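Local coordinates for protein putative ATP-dependent endonuclease of the OLD family (Thermus scotoductus, PDB 6P74) that degrades linear and supercoiled double-stranded DNA in the 5'-to-3' direction with divalent metal ions, nicks circular DNA, and has DNA-stimulated ATPase activity, at residues Met1-Gln6 with His75-Tyr80; Asp42-Asp47 with Ile70-His75; Ser311-Asp316 with Phe360-Asn365. All coordinates share one frame; numbering follows the deposited sequence.

Contact 1 of 3, residues Met1-Gln6 with His75-Tyr80; sequences MLKRLQ and HFDPPY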
ATOM      1  N   MET A   1      11.478  -4.264  24.926  1.00 75.49           N
ATOM      2  CA  MET A   1      10.326  -3.616  24.316  1.00 77.03           C
ATOM      3  C   MET A   1      10.669  -2.270  23.693  1.00 75.90           C
ATOM      4  O   MET A   1      11.617  -1.596  24.118  1.00 75.34           O
ATOM      5  CB  MET A   1       9.218  -3.420  25.344  1.00 73.33           C
ATOM      6  CG  MET A   1       9.584  -2.494  26.450  1.00 76.27           C
ATOM      7  SD  MET A   1       8.050  -1.839  27.108  1.00 93.60           S
ATOM      8  CE  MET A   1       8.621  -1.420  28.754  1.00 99.88           C
ATOM      9  N   LEU A   2       9.892  -1.887  22.680  1.00 65.23           N
ATOM     10  CA  LEU A   2      10.048  -0.568  22.094  1.00 67.93           C
ATOM     11  C   LEU A   2       9.629   0.495  23.103  1.00 70.32           C
ATOM     12  O   LEU A   2       8.697   0.301  23.885  1.00 68.81           O
ATOM     13  CB  LEU A   2       9.238  -0.460  20.801  1.00 63.08           C
ATOM     14  CG  LEU A   2       9.548  -1.667  19.894  1.00 68.21           C
ATOM     15  CD1 LEU A   2       8.804  -1.595  18.590  1.00 68.60           C
ATOM     16  CD2 LEU A   2      11.058  -1.826  19.640  1.00 71.65           C
ATOM     17  N   LYS A   3      10.364   1.607  23.116  1.00 66.93           N
ATOM     18  CA  LYS A   3      10.187   2.654  24.102  1.00 64.14           C
ATOM     19  C   LYS A   3       9.777   3.984  23.505  1.00 67.46           C
ATOM     20  O   LYS A   3       9.191   4.810  24.210  1.00 67.89           O
ATOM     21  CB  LYS A   3      11.491   2.854  24.890  1.00 71.01           C
ATOM     22  CG  LYS A   3      11.710   1.843  26.000  1.00 75.21           C
ATOM     23  CD  LYS A   3      10.641   2.021  27.082  1.00 80.65           C
ATOM     24  CE  LYS A   3      10.957   1.191  28.305  1.00 93.94           C
ATOM     25  NZ  LYS A   3      10.006   1.506  29.402  1.00 98.75           N
ATOM     26  N   ARG A   4      10.056   4.215  22.231  1.00 69.90           N
ATOM     27  CA  ARG A   4       9.862   5.550  21.705  1.00 66.48           C
ATOM     28  C   ARG A   4      10.010   5.429  20.204  1.00 67.88           C
ATOM     29  O   ARG A   4      10.727   4.545  19.724  1.00 62.59           O
ATOM     30  CB  ARG A   4      10.838   6.526  22.366  1.00 69.65           C
ATOM     31  CG  ARG A   4      10.866   7.905  21.789  1.00 68.94           C
ATOM     32  CD  ARG A   4      11.832   8.750  22.590  1.00 73.63           C
ATOM     33  NE  ARG A   4      12.028  10.082  22.015  1.00 81.47           N
ATOM     34  CZ  ARG A   4      13.060  10.875  22.295  1.00 90.19           C
ATOM     35  NH1 ARG A   4      14.001  10.473  23.142  1.00 93.53           N
ATOM     36  NH2 ARG A   4      13.159  12.068  21.722  1.00 89.77           N
ATOM     37  N   LEU A   5       9.295   6.288  19.478  1.00 70.39           N
ATOM     38  CA  LEU A   5       9.350   6.337  18.024  1.00 70.53           C
ATOM     39  C   LEU A   5       9.473   7.799  17.621  1.00 71.64           C
ATOM     40  O   LEU A   5       8.717   8.642  18.114  1.00 75.07           O
ATOM     41  CB  LEU A   5       8.126   5.712  17.354  1.00 64.02           C
ATOM     42  CG  LEU A   5       7.992   5.974  15.851  1.00 64.68           C
ATOM     43  CD1 LEU A   5       8.995   5.147  15.093  1.00 68.63           C
ATOM     44  CD2 LEU A   5       6.600   5.650  15.392  1.00 63.83           C
ATOM     45  N   GLN A   6      10.413   8.104  16.730  1.00 71.28           N
ATOM     46  CA  GLN A   6      10.517   9.435  16.139  1.00 68.93           C
ATOM     47  C   GLN A   6      10.444   9.305  14.629  1.00 68.85           C
ATOM     48  O   GLN A   6      11.116   8.451  14.043  1.00 67.28           O
ATOM     49  CB  GLN A   6      11.798  10.147  16.547  1.00 61.31           C
ATOM     50  CG  GLN A   6      11.816  10.540  18.003  1.00 68.00           C
ATOM     51  CD  GLN A   6      13.220  10.786  18.535  1.00 81.54           C
ATOM     52  OE1 GLN A   6      14.067   9.880  18.562  1.00 83.09           O
ATOM     53  NE2 GLN A   6      13.475  12.016  18.965  1.00 81.17           N
ATOM     54  N   HIS A  75      13.543   3.552  19.579  1.00 73.74           N
ATOM     55  CA  HIS A  75      14.278   3.327  20.815  1.00 74.12           C
ATOM     56  C   HIS A  75      13.743   2.096  21.531  1.00 77.86           C
ATOM     57  O   HIS A  75      12.546   1.799  21.486  1.00 78.30           O
ATOM     58  CB  HIS A  75      14.169   4.524  21.756  1.00 70.47           C
ATOM     59  CG  HIS A  75      14.595   5.821  21.152  1.00 79.13           C
ATOM     60  ND1 HIS A  75      15.694   6.525  21.600  1.00 81.50           N
ATOM     61  CD2 HIS A  75      14.052   6.562  20.156  1.00 79.95           C
ATOM     62  CE1 HIS A  75      15.810   7.642  20.906  1.00 81.96           C
ATOM     63  NE2 HIS A  75      14.827   7.689  20.022  1.00 81.08           N
ATOM     64  N   PHE A  76      14.636   1.385  22.214  1.00 76.21           N
ATOM     65  CA  PHE A  76      14.213   0.175  22.896  1.00 74.28           C
ATOM     66  C   PHE A  76      15.028  -0.037  24.164  1.00 73.57           C
ATOM     67  O   PHE A  76      16.013   0.652  24.432  1.00 72.95           O
ATOM     68  CB  PHE A  76      14.316  -1.030  21.970  1.00 70.57           C
ATOM     69  CG  PHE A  76      15.676  -1.202  21.374  1.00 76.66           C
ATOM     70  CD1 PHE A  76      16.715  -1.718  22.128  1.00 76.38           C
ATOM     71  CD2 PHE A  76      15.923  -0.841  20.064  1.00 74.50           C
ATOM     72  CE1 PHE A  76      17.968  -1.870  21.588  1.00 73.88           C
ATOM     73  CE2 PHE A  76      17.163  -0.991  19.520  1.00 67.60           C
ATOM     74  CZ  PHE A  76      18.190  -1.510  20.284  1.00 74.81           C
ATOM     75  N   ASP A  77      14.595  -1.027  24.942  1.00 78.47           N
ATOM     76  CA  ASP A  77      15.124  -1.336  26.254  1.00 77.09           C
ATOM     77  C   ASP A  77      14.807  -2.791  26.530  1.00 83.46           C
ATOM     78  O   ASP A  77      13.679  -3.217  26.259  1.00 86.67           O
ATOM     79  CB  ASP A  77      14.507  -0.449  27.332  1.00 83.30           C
ATOM     80  CG  ASP A  77      15.103  -0.707  28.683  1.00 95.31           C
ATOM     81  OD1 ASP A  77      16.314  -0.451  28.840  1.00100.12           O
ATOM     82  OD2 ASP A  77      14.373  -1.180  29.575  1.00101.89           O
ATOM     83  N   PRO A  78      15.751  -3.582  27.052  1.00 86.53           N
ATOM     84  CA  PRO A  78      17.109  -3.186  27.448  1.00 85.69           C
ATOM     85  C   PRO A  78      18.046  -2.968  26.275  1.00 82.04           C
ATOM     86  O   PRO A  78      17.726  -3.378  25.159  1.00 77.94           O
ATOM     87  CB  PRO A  78      17.580  -4.380  28.266  1.00 83.88           C
ATOM     88  CG  PRO A  78      16.902  -5.534  27.585  1.00 82.98           C
ATOM     89  CD  PRO A  78      15.532  -5.028  27.233  1.00 79.68           C
ATOM     90  N   PRO A  79      19.215  -2.378  26.535  1.00 83.57           N
ATOM     91  CA  PRO A  79      20.171  -2.135  25.449  1.00 83.23           C
ATOM     92  C   PRO A  79      20.685  -3.432  24.852  1.00 80.59           C
ATOM     93  O   PRO A  79      20.705  -4.488  25.495  1.00 79.43           O
ATOM     94  CB  PRO A  79      21.299  -1.354  26.135  1.00 84.78           C
ATOM     95  CG  PRO A  79      20.683  -0.843  27.424  1.00 80.68           C
ATOM     96  CD  PRO A  79      19.729  -1.908  27.831  1.00 76.70           C
ATOM     97  N   TYR A  80      21.078  -3.353  23.590  1.00 74.93           N
ATOM     98  CA  TYR A  80      21.749  -4.469  22.946  1.00 78.52           C
ATOM     99  C   TYR A  80      23.257  -4.302  23.126  1.00 79.65           C
ATOM    100  O   TYR A  80      23.820  -3.255  22.772  1.00 73.88           O
ATOM    101  CB  TYR A  80      21.372  -4.551  21.469  1.00 76.98           C
ATOM    102  CG  TYR A  80      21.909  -5.806  20.797  1.00 82.18           C
ATOM    103  CD1 TYR A  80      21.208  -7.000  20.872  1.00 82.32           C
ATOM    104  CD2 TYR A  80      23.115  -5.797  20.103  1.00 80.58           C
ATOM    105  CE1 TYR A  80      21.673  -8.145  20.267  1.00 86.05           C
ATOM    106  CE2 TYR A  80      23.596  -6.950  19.491  1.00 88.61           C
ATOM    107  CZ  TYR A  80      22.871  -8.125  19.583  1.00 89.28           C
ATOM    108  OH  TYR A  80      23.315  -9.286  18.985  1.00 95.49           O
TER
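The H75 imidazole carries R4 over one face and Q6 at its edge. CD of R4 sits 4.1 Å from the centroid of the H75 ring, a CH-pi contact, and the R4 guanidinium runs on nearly parallel to the imidazole, the planes 8° apart. These residues line one side of a classic beta bulge between antiparallel strands 2-10 and 70-76, in which K3 and R4 both stand across from H75. The bulge is closed by K3 N to H75 O at 2.7 Å and H75 N to R4 O at 3.0 Å. With CG anti to the backbone N (chi1 172°) and the chain extended from CG to NE, R4 runs alongside H75, and D17 takes its far end in a salt bridge. On the other side of the sheet L2 CD2 packs on F76 CB at 4.1 Å, and the F76 ring meets F90 edge-to-face. Past the bulge M1 N bonds to D77 O, part of the cis peptide into P78, at 2.8 Å, and D77 N to M1 O at 3.1 Å. Near the ring plane, H75 NE2 donates to Q6 OE1 at 2.7 Å, meeting this oxygen from above the plane of the Q6 amide.

Contact 2 of 3, residues Asp42-Asp47 with Ile70-His75; sequences DLVLGD and IEITVH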
ATOM      1  N   ASP A  42       7.433  -0.808  11.226  1.00 74.18           N
ATOM      2  CA  ASP A  42       7.688  -2.020  10.461  1.00 78.33           C
ATOM      3  C   ASP A  42       8.850  -1.862   9.482  1.00 83.75           C
ATOM      4  O   ASP A  42       9.523  -2.848   9.170  1.00 78.60           O
ATOM      5  CB  ASP A  42       6.440  -2.428   9.704  1.00 78.30           C
ATOM      6  CG  ASP A  42       6.553  -3.814   9.148  1.00 88.27           C
ATOM      7  OD1 ASP A  42       6.647  -4.749   9.974  1.00 95.67           O
ATOM      8  OD2 ASP A  42       6.568  -3.975   7.905  1.00 89.38           O
ATOM      9  N   LEU A  43       9.062  -0.650   8.957  1.00 85.16           N
ATOM     10  CA  LEU A  43      10.180  -0.390   8.055  1.00 79.69           C
ATOM     11  C   LEU A  43      11.504  -0.704   8.725  1.00 77.95           C
ATOM     12  O   LEU A  43      12.410  -1.270   8.101  1.00 79.87           O
ATOM     13  CB  LEU A  43      10.169   1.076   7.625  1.00 82.77           C
ATOM     14  CG  LEU A  43       9.547   1.376   6.279  1.00 85.26           C
ATOM     15  CD1 LEU A  43       9.616   2.861   5.979  1.00 82.48           C
ATOM     16  CD2 LEU A  43      10.318   0.584   5.275  1.00 84.91           C
ATOM     17  N   VAL A  44      11.641  -0.313   9.990  1.00 73.49           N
ATOM     18  CA  VAL A  44      12.899  -0.481  10.701  1.00 81.66           C
ATOM     19  C   VAL A  44      13.035  -1.890  11.259  1.00 79.74           C
ATOM     20  O   VAL A  44      14.130  -2.469  11.253  1.00 82.13           O
ATOM     21  CB  VAL A  44      12.995   0.576  11.809  1.00 76.89           C
ATOM     22  CG1 VAL A  44      14.372   0.532  12.467  1.00 77.22           C
ATOM     23  CG2 VAL A  44      12.701   1.935  11.227  1.00 70.64           C
ATOM     24  N   LEU A  45      11.931  -2.467  11.743  1.00 72.57           N
ATOM     25  CA  LEU A  45      11.973  -3.673  12.564  1.00 68.73           C
ATOM     26  C   LEU A  45      11.144  -4.827  12.031  1.00 76.03           C
ATOM     27  O   LEU A  45      11.052  -5.856  12.710  1.00 83.06           O
ATOM     28  CB  LEU A  45      11.529  -3.352  13.997  1.00 68.85           C
ATOM     29  CG  LEU A  45      12.414  -2.319  14.703  1.00 69.07           C
ATOM     30  CD1 LEU A  45      11.826  -1.982  16.055  1.00 70.69           C
ATOM     31  CD2 LEU A  45      13.881  -2.822  14.814  1.00 69.91           C
ATOM     32  N   GLY A  46      10.528  -4.683  10.860  1.00 76.70           N
ATOM     33  CA  GLY A  46       9.822  -5.776  10.228  1.00 76.79           C
ATOM     34  C   GLY A  46      10.812  -6.788   9.688  1.00 85.29           C
ATOM     35  O   GLY A  46      12.022  -6.685   9.885  1.00 86.69           O
ATOM     36  N   ASP A  47      10.286  -7.788   8.985  1.00 85.17           N
ATOM     37  CA  ASP A  47      11.132  -8.906   8.600  1.00100.57           C
ATOM     38  C   ASP A  47      11.813  -8.713   7.241  1.00101.12           C
ATOM     39  O   ASP A  47      12.362  -9.675   6.699  1.00105.64           O
ATOM     40  CB  ASP A  47      10.334 -10.213   8.643  1.00113.47           C
ATOM     41  CG  ASP A  47       8.965 -10.078   8.035  1.00123.72           C
ATOM     42  OD1 ASP A  47       8.745  -9.085   7.310  1.00131.81           O
ATOM     43  OD2 ASP A  47       8.108 -10.955   8.295  1.00123.25           O
ATOM     44  N   ILE A  70      13.887  11.576   5.015  1.00 84.58           N
ATOM     45  CA  ILE A  70      13.092  10.717   5.880  1.00 89.88           C
ATOM     46  C   ILE A  70      13.964  10.201   7.021  1.00 90.06           C
ATOM     47  O   ILE A  70      15.094   9.743   6.803  1.00 94.33           O
ATOM     48  CB  ILE A  70      12.492   9.562   5.067  1.00 88.23           C
ATOM     49  CG1 ILE A  70      11.488  10.113   4.047  1.00 88.71           C
ATOM     50  CG2 ILE A  70      11.862   8.532   5.993  1.00 83.74           C
ATOM     51  CD1 ILE A  70      11.080   9.117   2.957  1.00 83.77           C
ATOM     52  N   GLU A  71      13.438  10.265   8.245  1.00 86.54           N
ATOM     53  CA  GLU A  71      14.156   9.823   9.441  1.00 87.07           C
ATOM     54  C   GLU A  71      13.195   9.076  10.356  1.00 79.43           C
ATOM     55  O   GLU A  71      12.235   9.668  10.852  1.00 81.15           O
ATOM     56  CB  GLU A  71      14.750  11.014  10.193  1.00 94.07           C
ATOM     57  CG  GLU A  71      16.221  11.231  10.049  1.00106.49           C
ATOM     58  CD  GLU A  71      16.711  12.297  11.012  1.00118.26           C
ATOM     59  OE1 GLU A  71      16.798  13.481  10.615  1.00122.80           O
ATOM     60  OE2 GLU A  71      16.978  11.951  12.181  1.00121.41           O
ATOM     61  N   ILE A  72      13.458   7.799  10.614  1.00 71.77           N
ATOM     62  CA  ILE A  72      12.684   7.037  11.585  1.00 72.39           C
ATOM     63  C   ILE A  72      13.636   6.487  12.641  1.00 73.60           C
ATOM     64  O   ILE A  72      14.553   5.720  12.322  1.00 74.89           O
ATOM     65  CB  ILE A  72      11.887   5.909  10.922  1.00 72.31           C
ATOM     66  CG1 ILE A  72      11.001   6.479   9.820  1.00 73.89           C
ATOM     67  CG2 ILE A  72      11.043   5.224  11.955  1.00 72.20           C
ATOM     68  CD1 ILE A  72      10.527   5.457   8.834  1.00 76.43           C
ATOM     69  N   THR A  73      13.406   6.861  13.897  1.00 70.38           N
ATOM     70  CA  THR A  73      14.233   6.418  15.014  1.00 78.14           C
ATOM     71  C   THR A  73      13.380   5.588  15.968  1.00 76.04           C
ATOM     72  O   THR A  73      12.356   6.069  16.463  1.00 71.62           O
ATOM     73  CB  THR A  73      14.848   7.621  15.745  1.00 77.99           C
ATOM     74  OG1 THR A  73      15.601   8.419  14.827  1.00 77.97           O
ATOM     75  CG2 THR A  73      15.761   7.156  16.864  1.00 66.95           C
ATOM     76  N   VAL A  74      13.796   4.352  16.236  1.00 72.49           N
ATOM     77  CA  VAL A  74      13.099   3.499  17.195  1.00 73.09           C
ATOM     78  C   VAL A  74      14.018   3.238  18.379  1.00 73.09           C
ATOM     79  O   VAL A  74      15.142   2.757  18.205  1.00 79.15           O
ATOM     80  CB  VAL A  74      12.644   2.179  16.563  1.00 73.36           C
ATOM     81  CG1 VAL A  74      11.723   1.462  17.515  1.00 75.31           C
ATOM     82  CG2 VAL A  74      11.955   2.442  15.249  1.00 75.66           C
ATOM     83  N   HIS A  75      13.543   3.552  19.579  1.00 73.74           N
ATOM     84  CA  HIS A  75      14.278   3.327  20.815  1.00 74.12           C
ATOM     85  C   HIS A  75      13.743   2.096  21.531  1.00 77.86           C
ATOM     86  O   HIS A  75      12.546   1.799  21.486  1.00 78.30           O
ATOM     87  CB  HIS A  75      14.169   4.524  21.756  1.00 70.47           C
ATOM     88  CG  HIS A  75      14.595   5.821  21.152  1.00 79.13           C
ATOM     89  ND1 HIS A  75      15.694   6.525  21.600  1.00 81.50           N
ATOM     90  CD2 HIS A  75      14.052   6.562  20.156  1.00 79.95           C
ATOM     91  CE1 HIS A  75      15.810   7.642  20.906  1.00 81.96           C
ATOM     92  NE2 HIS A  75      14.827   7.689  20.022  1.00 81.08           N
TER
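Helix 34-45 ends over strand 70-76 with V44 and I72 closest in backbone, their CA atoms 7.6 Å apart, so side chains alone bridge the gap and no hydrogen bond crosses it. V44 lies between I72 and V74. Its CG2 rests on I72 CG2 at 3.8 Å, while its CB meets V74 CG2 at 4.0 Å; in both pairs the side chains run past each other in opposite senses. V44 CG1 is anti to the backbone N (chi1 -173°), an orientation that places CG2 beside that N and against I72. Flanking V44, the two leucines reach different parts of the strand. L43 crosses I72 at about a right angle, methyl to methyl, with L43 CD1 4.0 Å from I72 CD1. L45 instead approaches V74 tip to tip, L45 CD1 lying 3.7 Å from V74 CG1. The helix finishes here: G46 N still bonds to D42 O at 2.7 Å, but G46 itself leaves helical geometry. F90 of strand 85-97 and V135 of strand 135-138 also pack on L45, while L5 of strand 2-10 adjoins I72. The placement of helix 34-45, which follows the Walker A P-loop, between the antiparallel beta subdomain and the central sheet is characteristic of ABC-type ATPases.

Contact 3 of 3, residues Ser311-Asp316 with Phe360-Asn365; sequences SPIFAD and FDTARN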
ATOM      1  N   SER A 311     -12.068   0.535  17.697  1.00 74.10           N
ATOM      2  CA  SER A 311     -13.032  -0.098  18.576  1.00 76.34           C
ATOM      3  C   SER A 311     -12.916   0.468  19.971  1.00 76.59           C
ATOM      4  O   SER A 311     -11.810   0.510  20.520  1.00 77.59           O
ATOM      5  CB  SER A 311     -12.807  -1.603  18.622  1.00 73.49           C
ATOM      6  OG  SER A 311     -13.614  -2.202  19.630  1.00 76.55           O
ATOM      7  N   PRO A 312     -14.013   0.911  20.587  1.00 68.48           N
ATOM      8  CA  PRO A 312     -13.941   1.294  22.004  1.00 69.92           C
ATOM      9  C   PRO A 312     -13.654   0.117  22.937  1.00 65.64           C
ATOM     10  O   PRO A 312     -13.458   0.325  24.140  1.00 74.33           O
ATOM     11  CB  PRO A 312     -15.321   1.909  22.277  1.00 82.19           C
ATOM     12  CG  PRO A 312     -16.217   1.332  21.227  1.00 83.06           C
ATOM     13  CD  PRO A 312     -15.353   1.090  20.014  1.00 74.57           C
ATOM     14  N   ILE A 313     -13.650  -1.111  22.441  1.00 65.03           N
ATOM     15  CA  ILE A 313     -13.342  -2.217  23.330  1.00 73.53           C
ATOM     16  C   ILE A 313     -11.839  -2.329  23.534  1.00 74.59           C
ATOM     17  O   ILE A 313     -11.388  -2.662  24.633  1.00 79.28           O
ATOM     18  CB  ILE A 313     -13.975  -3.506  22.784  1.00 81.95           C
ATOM     19  CG1 ILE A 313     -15.506  -3.428  22.939  1.00 81.14           C
ATOM     20  CG2 ILE A 313     -13.417  -4.726  23.481  1.00 76.88           C
ATOM     21  CD1 ILE A 313     -16.261  -4.160  21.822  1.00 78.58           C
ATOM     22  N   PHE A 314     -11.046  -1.983  22.517  1.00 70.35           N
ATOM     23  CA  PHE A 314      -9.587  -1.998  22.599  1.00 68.58           C
ATOM     24  C   PHE A 314      -8.984  -0.668  23.048  1.00 69.77           C
ATOM     25  O   PHE A 314      -7.763  -0.581  23.238  1.00 65.12           O
ATOM     26  CB  PHE A 314      -8.991  -2.392  21.242  1.00 62.28           C
ATOM     27  CG  PHE A 314      -9.208  -3.829  20.876  1.00 63.48           C
ATOM     28  CD1 PHE A 314     -10.380  -4.230  20.242  1.00 68.23           C
ATOM     29  CD2 PHE A 314      -8.243  -4.784  21.170  1.00 61.68           C
ATOM     30  CE1 PHE A 314     -10.585  -5.562  19.916  1.00 63.08           C
ATOM     31  CE2 PHE A 314      -8.433  -6.120  20.840  1.00 59.06           C
ATOM     32  CZ  PHE A 314      -9.604  -6.511  20.210  1.00 61.66           C
ATOM     33  N   ALA A 315      -9.782   0.375  23.215  1.00 74.10           N
ATOM     34  CA  ALA A 315      -9.248   1.670  23.627  1.00 69.19           C
ATOM     35  C   ALA A 315      -9.959   2.031  24.926  1.00 73.23           C
ATOM     36  O   ALA A 315     -11.006   2.683  24.912  1.00 70.07           O
ATOM     37  CB  ALA A 315      -9.423   2.704  22.546  1.00 63.00           C
ATOM     38  N   ASP A 316      -9.381   1.587  26.042  1.00 80.54           N
ATOM     39  CA  ASP A 316     -10.002   1.669  27.360  1.00 82.69           C
ATOM     40  C   ASP A 316      -9.586   2.960  28.052  1.00 77.87           C
ATOM     41  O   ASP A 316      -8.389   3.188  28.263  1.00 78.32           O
ATOM     42  CB  ASP A 316      -9.589   0.468  28.205  1.00 82.92           C
ATOM     43  CG  ASP A 316     -10.544   0.198  29.331  1.00 97.72           C
ATOM     44  OD1 ASP A 316     -10.795   1.120  30.154  1.00100.03           O
ATOM     45  OD2 ASP A 316     -11.059  -0.944  29.377  1.00107.12           O
ATOM     46  N   PHE A 360     -17.359   0.640  35.988  1.00 70.12           N
ATOM     47  CA  PHE A 360     -16.799   0.861  34.663  1.00 73.66           C
ATOM     48  C   PHE A 360     -17.814   0.558  33.571  1.00 75.11           C
ATOM     49  O   PHE A 360     -18.668  -0.333  33.703  1.00 68.03           O
ATOM     50  CB  PHE A 360     -15.570  -0.017  34.430  1.00 79.08           C
ATOM     51  CG  PHE A 360     -14.481   0.184  35.423  1.00 83.27           C
ATOM     52  CD1 PHE A 360     -13.826   1.398  35.511  1.00 83.77           C
ATOM     53  CD2 PHE A 360     -14.097  -0.848  36.259  1.00 98.50           C
ATOM     54  CE1 PHE A 360     -12.811   1.589  36.416  1.00 86.80           C
ATOM     55  CE2 PHE A 360     -13.075  -0.672  37.176  1.00102.86           C
ATOM     56  CZ  PHE A 360     -12.427   0.552  37.250  1.00 98.04           C
ATOM     57  N   ASP A 361     -17.673   1.281  32.456  1.00 74.75           N
ATOM     58  CA  ASP A 361     -18.639   1.213  31.363  1.00 73.65           C
ATOM     59  C   ASP A 361     -17.898   1.454  30.056  1.00 68.17           C
ATOM     60  O   ASP A 361     -17.461   2.574  29.774  1.00 73.48           O
ATOM     61  CB  ASP A 361     -19.773   2.232  31.552  1.00 66.67           C
ATOM     62  CG  ASP A 361     -20.819   2.164  30.436  1.00 80.99           C
ATOM     63  OD1 ASP A 361     -20.689   1.294  29.530  1.00 72.05           O
ATOM     64  OD2 ASP A 361     -21.774   2.991  30.457  1.00 96.30           O
ATOM     65  N   THR A 362     -17.787   0.401  29.260  1.00 73.61           N
ATOM     66  CA  THR A 362     -17.092   0.469  27.982  1.00 73.30           C
ATOM     67  C   THR A 362     -17.629   1.567  27.085  1.00 67.42           C
ATOM     68  O   THR A 362     -16.866   2.161  26.314  1.00 64.03           O
ATOM     69  CB  THR A 362     -17.210  -0.882  27.286  1.00 79.01           C
ATOM     70  OG1 THR A 362     -16.202  -1.742  27.825  1.00 80.08           O
ATOM     71  CG2 THR A 362     -17.040  -0.737  25.783  1.00 86.34           C
ATOM     72  N   ALA A 363     -18.937   1.847  27.161  1.00 66.28           N
ATOM     73  CA  ALA A 363     -19.514   2.878  26.299  1.00 65.50           C
ATOM     74  C   ALA A 363     -18.798   4.201  26.464  1.00 59.07           C
ATOM     75  O   ALA A 363     -18.746   4.994  25.516  1.00 66.90           O
ATOM     76  CB  ALA A 363     -21.011   3.060  26.578  1.00 68.96           C
ATOM     77  N   ARG A 364     -18.224   4.456  27.646  1.00 58.60           N
ATOM     78  CA  ARG A 364     -17.522   5.717  27.859  1.00 64.52           C
ATOM     79  C   ARG A 364     -16.299   5.865  26.969  1.00 67.37           C
ATOM     80  O   ARG A 364     -15.835   6.995  26.762  1.00 66.41           O
ATOM     81  CB  ARG A 364     -17.095   5.860  29.314  1.00 68.37           C
ATOM     82  CG  ARG A 364     -18.234   5.873  30.273  1.00 64.27           C
ATOM     83  CD  ARG A 364     -17.746   5.813  31.684  1.00 58.65           C
ATOM     84  NE  ARG A 364     -18.889   5.581  32.556  1.00 65.33           N
ATOM     85  CZ  ARG A 364     -18.850   4.866  33.673  1.00 69.42           C
ATOM     86  NH1 ARG A 364     -17.713   4.308  34.085  1.00 60.35           N
ATOM     87  NH2 ARG A 364     -19.960   4.714  34.374  1.00 72.11           N
ATOM     88  N   ASN A 365     -15.764   4.763  26.437  1.00 59.07           N
ATOM     89  CA  ASN A 365     -14.571   4.888  25.594  1.00 70.66           C
ATOM     90  C   ASN A 365     -14.860   5.606  24.277  1.00 70.78           C
ATOM     91  O   ASN A 365     -13.925   6.098  23.641  1.00 70.40           O
ATOM     92  CB  ASN A 365     -13.960   3.505  25.319  1.00 72.18           C
ATOM     93  CG  ASN A 365     -13.577   2.766  26.599  1.00 72.46           C
ATOM     94  OD1 ASN A 365     -13.217   3.379  27.603  1.00 74.65           O
ATOM     95  ND2 ASN A 365     -13.647   1.443  26.557  1.00 68.77           N
TER
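N365 bridges the contact, its side chain entering the turn of 311-316. Its CB packs on P312 CB at 3.7 Å and also nears A315 O; CG then lies 3.1 Å from A315 O, without a hydrogen bond. At the tip the amide divides its work: ND2 donates to P312 O at 2.7 Å, approaching nearly along the C=O axis, while OD1 accepts from V317 N just beyond the turn. The N-H...O angle of 146° makes the P312 bond somewhat bent. With both ends of the amide engaged, its rotation is probably fixed. T362 CG2 touches I313 CG1 at 4.2 Å; chi1 of -82° sets OG1 beside the backbone N and CG2 anti to it. Each segment also has its own turn: S311 OG accepts from I313 N at 3.0 Å in an ST turn, and D361 OD1 from A363 N at 3.0 Å in an Asx turn. D316 has its polar partner in N318. The 311-316 loop follows strand 304-308 of the ATPase core and rests on helix 284-299 through I313, F314 and D316, whereas 360-365 leads from helix 341-355 toward strand 372-376 of the Toprim domain, with R364 NE bonded to D405 O.

In the fold
Contacts 1 and 2 form one continuous region of the N-terminal ATPase segment, their centres 11 Å apart. Both use strand 70-76 and share H75, and contact 2 is nested along the chain inside the loop closed by contact 1. The strand thus has 2-10 as its neighbour in the antiparallel sheet and helix 34-45 packed across that sheet, with L2 touching L45 where the two contacts join. Contact 3 comes later in the chain, its centre 28 Å from that of contact 1 and 30 Å from that of contact 2, without touching either. It belongs to the C-terminal ATPase segment and lies near the passage into the Toprim nuclease domain.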